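Local coordinates for protein putative TetR-family transcriptional regulator (Bordetella parapertussis 12822, PDB 3CCY) that probably acts as a TetR-type transcriptional repressor, binding regulatory DNA through a helix-turn-helix motif as a two-subunit assembly, at residues A156-D159 with T160-F164. Numbering follows the deposited sequence.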
# COMPACT_ATOMS: atom_id res chain seq x y z
N ALA A 156 0.03 -19.85 -3.77
CA ALA A 156 -0.65 -19.57 -2.49
C ALA A 156 -0.17 -18.26 -1.82
O ALA A 156 -0.98 -17.46 -1.33
CB ALA A 156 -0.54 -20.75 -1.52
N HIS A 157 1.15 -18.05 -1.80
CA HIS A 157 1.73 -16.78 -1.35
C HIS A 157 1.31 -15.58 -2.23
O HIS A 157 0.91 -14.56 -1.70
CB HIS A 157 3.24 -16.91 -1.21
CG HIS A 157 3.94 -15.62 -0.88
ND1 HIS A 157 3.82 -15.01 0.35
CD2 HIS A 157 4.76 -14.85 -1.62
CE1 HIS A 157 4.56 -13.91 0.35
NE2 HIS A 157 5.12 -13.78 -0.84
N VAL A 158 1.42 -15.69 -3.55
CA VAL A 158 0.86 -14.68 -4.47
C VAL A 158 -0.61 -14.36 -4.15
O VAL A 158 -0.95 -13.20 -3.99
CB VAL A 158 1.01 -15.05 -5.98
CG1 VAL A 158 0.37 -13.99 -6.85
CG2 VAL A 158 2.49 -15.16 -6.34
N ASP A 159 -1.47 -15.38 -3.99
CA ASP A 159 -2.89 -15.07 -3.82
C ASP A 159 -3.13 -14.34 -2.49
O ASP A 159 -3.95 -13.42 -2.41
CB ASP A 159 -3.76 -16.36 -3.89
CG ASP A 159 -3.70 -17.03 -5.28
OD1 ASP A 159 -3.35 -16.36 -6.26
OD2 ASP A 159 -4.01 -18.24 -5.40
N THR A 160 -2.46 -14.82 -1.44
CA THR A 160 -2.52 -14.19 -0.14
C THR A 160 -2.07 -12.72 -0.14
O THR A 160 -2.73 -11.87 0.45
CB THR A 160 -1.74 -15.03 0.91
OG1 THR A 160 -2.23 -16.39 0.84
CG2 THR A 160 -1.96 -14.47 2.29
N MSE A 161 -0.95 -12.43 -0.79
CA MSE A 161 -0.41 -11.08 -0.80
C MSE A 161 -1.27 -10.16 -1.70
O MSE A 161 -1.36 -8.97 -1.46
CB MSE A 161 1.08 -11.09 -1.24
CG MSE A 161 2.00 -11.86 -0.31
SE MSE A 161 1.70 -11.42 1.57
CE MSE A 161 2.55 -9.69 1.48
N LEU A 162 -1.93 -10.72 -2.72
CA LEU A 162 -2.84 -9.90 -3.53
C LEU A 162 -4.05 -9.51 -2.70
O LEU A 162 -4.47 -8.35 -2.71
CB LEU A 162 -3.27 -10.64 -4.79
CG LEU A 162 -2.16 -10.75 -5.84
CD1 LEU A 162 -2.50 -11.78 -6.93
CD2 LEU A 162 -1.76 -9.34 -6.48
N PHE A 163 -4.56 -10.48 -1.94
CA PHE A 163 -5.56 -10.18 -0.96
C PHE A 163 -5.14 -9.08 0.04
O PHE A 163 -5.91 -8.15 0.25
CB PHE A 163 -6.01 -11.42 -0.21
CG PHE A 163 -6.86 -11.06 0.96
CD1 PHE A 163 -8.19 -10.71 0.76
CD2 PHE A 163 -6.30 -10.93 2.23
CE1 PHE A 163 -8.98 -10.29 1.83
CE2 PHE A 163 -7.09 -10.50 3.29
CZ PHE A 163 -8.42 -10.19 3.07
N PHE A 164 -4.00 -9.26 0.73
CA PHE A 164 -3.49 -8.21 1.65
C PHE A 164 -3.42 -6.80 1.07
O PHE A 164 -3.75 -5.83 1.74
CB PHE A 164 -2.16 -8.60 2.29
CG PHE A 164 -2.35 -9.40 3.56
CD1 PHE A 164 -2.93 -8.81 4.68
CD2 PHE A 164 -2.02 -10.75 3.61
CE1 PHE A 164 -3.14 -9.54 5.87
CE2 PHE A 164 -2.24 -11.49 4.79
CZ PHE A 164 -2.79 -10.88 5.90
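His-157 and Met-161, one helical turn apart, meet with the CG methylene of Met-161, a selenomethionine here, over one face of the imidazole. With its CG anti to the backbone N (chi1 175°), the histidine reaches forward along the helix, and CG of Met-161 sits 3.7 Å from the ring centroid in a CH-pi contact. That carbon is displaced toward the rim, closest to CE1 of His-157 at 3.3 Å. A flexible, polarisable chain suits this place: bent at chi2 and chi3, it sets CG over the ring, carries SE past it obliquely and also packs on Trp-173 of the second subunit.

Thr-160 turns its hydroxyl back on its own helix. OG1 donates to Ala-156 O at 2.7 Å, and the backbone N of Thr-160 reaches the same oxygen at 3.0 Å from the opposite face of the carbonyl plane. The buried hydroxyl is thus satisfied locally, within the regular i to i+4 ladder of helix 153-168.

This helix belongs to the C-terminal domain of the TetR fold, the all-helical part that in this family usually binds ligands and forms the dimer. Val-158 and Leu-162 lie side by side and point the same way, CG1 of Val-158 being 3.6 Å from CD1 of Leu-162; of these branched apolar chains, Val-158 packs on Leu-185 and Leu-162 on Thr-189, both of the second subunit. Beside them, OD1 of Asp-159 forms a salt bridge with NE of Arg-188 of that subunit, giving the buried carboxylate a charged partner. Phe-163 instead leads into its own subunit, where a large flat side chain suits a place among other aromatics: its ring meets Phe-193 edge-to-face and Phe-91 with the planes at about 55°.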